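Local structure of adenosine 5'-monophosphoramidase (Candida albicans, 6IQ1) at residues Thr25-Ser30 against Asp58-Asp63; Pro36-His41 against Leu109-Asp114. The protein probably hydrolyses adenosine 5'-monophosphoramidate substrates to AMP as a homodimeric histidine triad (HINT family) nucleotide-binding enzyme. One frame throughout, in Å; residues are numbered along the deposited sequence.

Interaction 1 (Thr25-Ser30 against Asp58-Asp63); sequences TAKTYS and DDYLSD
Lys-27 and Tyr-60 cross at about a right angle where the turn of the beta-hairpin formed by strands 21-24 and 28-32 of the HIT fold meets the first turns of helix 58-74. The lysine chain passes over one ring face: CG is 4.0 Å from the centroid of the Tyr-60 ring, 22° off its normal, which defines a CH-pi contact displaced toward the rim. A bend at chi4 (-52°) then turns the ammonium back over the same ring, with NZ of Lys-27 at 4.7 Å from the Tyr-60 centroid in cation-pi geometry. That bend also lets NZ meet Asp-59, whose OD2 receives it nearly head-on in a short salt bridge of 2.5 Å between Lys-27 NZ and Asp-59 OD2. The cation therefore has a carboxylate partner and an aromatic one within a single helical turn.

A second polar link lies one helical turn on, at Asp-63. With chi1 at -178°, its carboxylate extends away from its own backbone nitrogen and toward the hairpin turn, where OD2 accepts from Thr-28 OG1; the modelled separation is too short to be trusted exactly. Tyr-60 also packs on Pro-46 of strand 42-46. One water joins both segments, lying 2.6 Å from Thr-28 OG1, 2.8 Å from Tyr-60 O and 3.2 Å from Lys-27 O.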
loop_
_atom_site.group_PDB
_atom_site.type_symbol
_atom_site.label_atom_id
_atom_site.label_comp_id
_atom_site.label_asym_id
_atom_site.label_seq_id
_atom_site.Cartn_x
_atom_site.Cartn_y
_atom_site.Cartn_z
ATOM N N THR D 25 0.658 18.623 -0.654
ATOM C CA THR D 25 2.107 18.742 -0.623
ATOM C C THR D 25 2.539 19.219 -2.007
ATOM O O THR D 25 1.744 19.218 -2.950
ATOM C CB THR D 25 2.730 17.378 -0.211
ATOM O OG1 THR D 25 2.663 17.208 1.213
ATOM C CG2 THR D 25 4.138 17.215 -0.653
ATOM N N ALA D 26 3.784 19.689 -2.120
ATOM C CA ALA D 26 4.334 19.974 -3.440
ATOM C C ALA D 26 4.122 18.804 -4.395
ATOM O O ALA D 26 3.867 19.002 -5.589
ATOM C CB ALA D 26 5.826 20.304 -3.332
ATOM N N LYS D 27 4.209 17.574 -3.888
ATOM C CA LYS D 27 4.140 16.395 -4.735
ATOM C C LYS D 27 2.890 15.534 -4.552
ATOM O O LYS D 27 2.595 14.725 -5.437
ATOM C CB LYS D 27 5.394 15.527 -4.521
ATOM C CG LYS D 27 6.609 16.050 -5.287
ATOM C CD LYS D 27 7.910 15.424 -4.776
ATOM C CE LYS D 27 9.141 16.220 -5.224
ATOM N NZ LYS D 27 9.163 16.456 -6.701
ATOM N N THR D 28 2.137 15.691 -3.464
ATOM C CA THR D 28 1.068 14.756 -3.157
ATOM C C THR D 28 -0.244 15.486 -2.890
ATOM O O THR D 28 -0.249 16.608 -2.377
ATOM C CB THR D 28 1.466 13.892 -1.942
ATOM O OG1 THR D 28 2.650 13.153 -2.258
ATOM C CG2 THR D 28 0.369 12.917 -1.575
ATOM N N TYR D 29 -1.363 14.830 -3.229
ATOM C CA TYR D 29 -2.704 15.376 -3.014
ATOM C C TYR D 29 -3.621 14.326 -2.391
ATOM O O TYR D 29 -3.724 13.197 -2.896
ATOM C CB TYR D 29 -3.305 15.881 -4.335
ATOM C CG TYR D 29 -4.594 16.648 -4.159
ATOM C CD1 TYR D 29 -5.812 15.984 -4.026
ATOM C CD2 TYR D 29 -4.597 18.029 -4.122
ATOM C CE1 TYR D 29 -6.986 16.672 -3.853
ATOM C CE2 TYR D 29 -5.781 18.736 -3.964
ATOM C CZ TYR D 29 -6.969 18.052 -3.825
ATOM O OH TYR D 29 -8.145 18.746 -3.651
ATOM N N SER D 30 -4.320 14.697 -1.322
ATOM C CA SER D 30 -5.191 13.736 -0.659
ATOM C C SER D 30 -6.553 14.345 -0.329
ATOM O O SER D 30 -6.684 15.549 -0.103
ATOM C CB SER D 30 -4.516 13.163 0.606
ATOM O OG SER D 30 -4.226 14.176 1.538
ATOM N N ASP D 58 10.436 8.295 -8.842
ATOM C CA ASP D 58 10.877 7.966 -7.492
ATOM C C ASP D 58 10.564 9.081 -6.500
ATOM O O ASP D 58 10.145 8.817 -5.366
ATOM C CB ASP D 58 12.375 7.658 -7.493
ATOM C CG ASP D 58 12.677 6.212 -7.887
ATOM O OD1 ASP D 58 11.730 5.421 -8.056
ATOM O OD2 ASP D 58 13.867 5.854 -8.013
ATOM N N ASP D 59 10.737 10.338 -6.904
ATOM C CA ASP D 59 10.545 11.420 -5.941
ATOM C C ASP D 59 9.073 11.614 -5.572
ATOM O O ASP D 59 8.778 12.088 -4.471
ATOM C CB ASP D 59 11.156 12.731 -6.457
ATOM C CG ASP D 59 10.523 13.213 -7.760
ATOM O OD1 ASP D 59 10.423 12.438 -8.740
ATOM O OD2 ASP D 59 10.109 14.389 -7.799
ATOM N N TYR D 60 8.137 11.240 -6.439
ATOM C CA TYR D 60 6.752 11.245 -5.991
ATOM C C TYR D 60 6.439 10.060 -5.072
ATOM O O TYR D 60 5.644 10.200 -4.130
ATOM C CB TYR D 60 5.821 11.251 -7.195
ATOM C CG TYR D 60 5.789 12.587 -7.884
ATOM C CD1 TYR D 60 6.774 12.938 -8.808
ATOM C CD2 TYR D 60 4.778 13.498 -7.613
ATOM C CE1 TYR D 60 6.761 14.146 -9.429
ATOM C CE2 TYR D 60 4.744 14.716 -8.237
ATOM C CZ TYR D 60 5.740 15.040 -9.141
ATOM O OH TYR D 60 5.706 16.273 -9.747
ATOM N N LEU D 61 7.044 8.894 -5.326
ATOM C CA LEU D 61 6.810 7.742 -4.468
ATOM C C LEU D 61 7.321 7.998 -3.061
ATOM O O LEU D 61 6.701 7.566 -2.087
ATOM C CB LEU D 61 7.479 6.503 -5.051
ATOM C CG LEU D 61 6.883 5.952 -6.344
ATOM C CD1 LEU D 61 7.580 4.670 -6.743
ATOM C CD2 LEU D 61 5.390 5.749 -6.228
ATOM N N SER D 62 8.444 8.715 -2.934
ATOM C CA SER D 62 9.050 8.918 -1.622
ATOM C C SER D 62 8.167 9.756 -0.713
ATOM O O SER D 62 8.245 9.631 0.515
ATOM C CB SER D 62 10.415 9.585 -1.768
ATOM O OG SER D 62 11.374 8.645 -2.211
ATOM N N ASP D 63 7.322 10.606 -1.288
ATOM C CA ASP D 63 6.524 11.531 -0.505
ATOM C C ASP D 63 5.183 10.945 -0.056
ATOM O O ASP D 63 4.570 11.472 0.883
ATOM C CB ASP D 63 6.317 12.813 -1.319
ATOM C CG ASP D 63 5.535 13.852 -0.577
ATOM O OD1 ASP D 63 5.981 14.287 0.501
ATOM O OD2 ASP D 63 4.457 14.232 -1.067
HETATM O O HOH W 1 3.381 11.856 -4.356
#

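Interaction 2 (Pro36-His41 against Leu109-Asp114); sequences PIAEAH and LIPKKD
Ile-110, Pro-111 and His-41 have the three largest shares of the surface buried where the loop entering strand 42-46 folds over residues 109-114, which follow directly on the predicted histidine triad motif in strand 107-112 of the HIT sheet. Ile-110 presents two branches to the loop. Its CG1 lies over one face of the His-41 ring, 4.2 Å from the centroid and 22° off the normal, a CH-pi contact shifted toward the rim; the two side chains run side by side in the same direction. The other branch, CG2, is anti to the backbone N and meets Ile-37 CG1 at 3.7 Å as well as Ala-38 CB at 3.9 Å. The two branches thus meet different neighbours in the loop, CG1 the imidazole and CG2 the aliphatic carbons, while Trp-123 of the second subunit packs on Ile-110, Ile-37 and His-41.

Pro-111 brings its ring up to the backbone of the loop: CD is 3.7 Å from Ala-40 O, and the methyl CB of Ala-38 comes to 3.3 Å from Pro-111 O. Farther out, at the exposed margin, a salt bridge spans the segments, although its hydrogen bond from Lys-113 NZ to Glu-39 OE1, 3.0 Å long, is weak.

The His-41 ring is also held by polar contacts. NE2 is hydrogen-bonded to ND1 of His-108, a residue that probably contacts AMP, as in related enzymes, which is consistent with a second-shell position for His-41 at the nucleotide site. At the other ring nitrogen the bond is straight though not short: Ile-37 N donates to His-41 ND1 across 3.2 Å, almost in the ring plane and with an N-H...acceptor angle of 171°.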
loop_
_atom_site.group_PDB
_atom_site.type_symbol
_atom_site.label_atom_id
_atom_site.label_comp_id
_atom_site.label_asym_id
_atom_site.label_seq_id
_atom_site.Cartn_x
_atom_site.Cartn_y
_atom_site.Cartn_z
ATOM N N PRO D 36 -17.096 5.917 0.127
ATOM C CA PRO D 36 -16.192 5.256 1.074
ATOM C C PRO D 36 -16.661 3.856 1.450
ATOM O O PRO D 36 -17.858 3.549 1.445
ATOM C CB PRO D 36 -16.216 6.192 2.287
ATOM C CG PRO D 36 -17.578 6.820 2.242
ATOM C CD PRO D 36 -17.882 6.987 0.771
ATOM N N ILE D 37 -15.684 2.990 1.751
ATOM C CA ILE D 37 -15.965 1.676 2.312
ATOM C C ILE D 37 -15.734 1.643 3.818
ATOM O O ILE D 37 -15.990 0.617 4.460
ATOM C CB ILE D 37 -15.149 0.569 1.606
ATOM C CG1 ILE D 37 -13.696 0.537 2.105
ATOM C CG2 ILE D 37 -15.226 0.718 0.084
ATOM C CD1 ILE D 37 -12.909 -0.648 1.598
ATOM N N ALA D 38 -15.248 2.740 4.393
ATOM C CA ALA D 38 -15.163 2.947 5.829
ATOM C C ALA D 38 -15.274 4.440 6.041
ATOM O O ALA D 38 -15.151 5.218 5.097
ATOM C CB ALA D 38 -13.855 2.414 6.425
ATOM N N GLU D 39 -15.434 4.843 7.301
ATOM C CA GLU D 39 -15.847 6.210 7.599
ATOM C C GLU D 39 -14.916 7.250 6.966
ATOM O O GLU D 39 -15.342 8.058 6.122
ATOM C CB GLU D 39 -15.950 6.418 9.105
ATOM C CG GLU D 39 -16.500 7.789 9.424
ATOM C CD GLU D 39 -16.756 7.997 10.886
ATOM O OE1 GLU D 39 -16.493 7.064 11.682
ATOM O OE2 GLU D 39 -17.231 9.098 11.234
ATOM N N ALA D 40 -13.652 7.265 7.366
ATOM C CA ALA D 40 -12.724 8.262 6.828
ATOM C C ALA D 40 -11.779 7.637 5.812
ATOM O O ALA D 40 -10.560 7.763 5.911
ATOM C CB ALA D 40 -11.945 8.930 7.953
ATOM N N HIS D 41 -12.351 6.907 4.862
ATOM C CA HIS D 41 -11.646 6.390 3.694
ATOM C C HIS D 41 -11.011 7.547 2.917
ATOM O O HIS D 41 -11.718 8.387 2.350
ATOM C CB HIS D 41 -12.646 5.601 2.843
ATOM C CG HIS D 41 -12.057 4.870 1.676
ATOM N ND1 HIS D 41 -12.787 3.959 0.939
ATOM C CD2 HIS D 41 -10.837 4.923 1.100
ATOM C CE1 HIS D 41 -12.042 3.482 -0.039
ATOM N NE2 HIS D 41 -10.851 4.050 0.039
ATOM N N LEU D 109 -6.180 4.807 2.221
ATOM C CA LEU D 109 -6.005 4.685 3.668
ATOM C C LEU D 109 -7.374 4.335 4.236
ATOM O O LEU D 109 -8.274 5.182 4.258
ATOM C CB LEU D 109 -5.462 5.972 4.288
ATOM C CG LEU D 109 -5.512 5.955 5.820
ATOM C CD1 LEU D 109 -4.716 4.778 6.385
ATOM C CD2 LEU D 109 -5.017 7.245 6.423
ATOM N N ILE D 110 -7.549 3.083 4.659
ATOM C CA ILE D 110 -8.881 2.597 5.007
ATOM C C ILE D 110 -8.933 2.172 6.465
ATOM O O ILE D 110 -8.336 1.149 6.827
ATOM C CB ILE D 110 -9.306 1.418 4.128
ATOM C CG1 ILE D 110 -8.978 1.669 2.662
ATOM C CG2 ILE D 110 -10.781 1.147 4.330
ATOM C CD1 ILE D 110 -9.099 0.400 1.813
ATOM N N PRO D 111 -9.630 2.913 7.321
ATOM C CA PRO D 111 -9.793 2.478 8.716
ATOM C C PRO D 111 -10.531 1.149 8.816
ATOM O O PRO D 111 -11.422 0.852 8.018
ATOM C CB PRO D 111 -10.588 3.627 9.341
ATOM C CG PRO D 111 -10.123 4.848 8.525
ATOM C CD PRO D 111 -10.047 4.313 7.125
ATOM N N LYS D 112 -10.134 0.322 9.785
ATOM C CA LYS D 112 -10.750 -1.000 9.963
ATOM C C LYS D 112 -11.348 -1.075 11.364
ATOM O O LYS D 112 -10.675 -1.488 12.308
ATOM C CB LYS D 112 -9.733 -2.137 9.728
ATOM C CG LYS D 112 -10.337 -3.538 9.787
ATOM C CD LYS D 112 -11.105 -3.845 8.522
ATOM C CE LYS D 112 -11.730 -5.226 8.553
ATOM N NZ LYS D 112 -12.614 -5.457 7.374
ATOM N N LYS D 113 -12.619 -0.691 11.492
ATOM C CA LYS D 113 -13.269 -0.606 12.797
ATOM C C LYS D 113 -14.025 -1.875 13.178
ATOM O O LYS D 113 -14.255 -2.118 14.371
ATOM C CB LYS D 113 -14.225 0.593 12.826
ATOM C CG LYS D 113 -13.519 1.948 12.850
ATOM C CD LYS D 113 -14.518 3.101 12.793
ATOM C CE LYS D 113 -14.370 4.034 13.992
ATOM N NZ LYS D 113 -15.008 5.355 13.724
ATOM N N ASP D 114 -14.404 -2.683 12.200
ATOM C CA ASP D 114 -15.140 -3.919 12.428
ATOM C C ASP D 114 -14.960 -4.785 11.190
ATOM O O ASP D 114 -14.185 -4.450 10.291
ATOM C CB ASP D 114 -16.616 -3.632 12.718
ATOM C CG ASP D 114 -17.263 -2.799 11.633
ATOM O OD1 ASP D 114 -17.502 -3.342 10.528
ATOM O OD2 ASP D 114 -17.501 -1.589 11.877
#

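In the fold
The two contacts lie at separate places on one antiparallel sheet, with centres 22 Å apart and nearest atoms about 8 Å apart, and they do not touch. Their segments alternate along the chain: 25-30, 36-41, 58-63, then 109-114. Strand 28-32 begins in interaction 1 and runs toward the loop of interaction 2, while strand 42-46 lies between it and strand 107-112. Interaction 1 sets helix 58-74 against the hairpin turn leading into strand 28-32; interaction 2 closes the loop over the strand that carries the end of the predicted histidine triad motif, near residues that probably bind AMP. Both lie beside the second subunit, interaction 1 through the start of helix 58-74 and interaction 2 through the loop and strand 107-112.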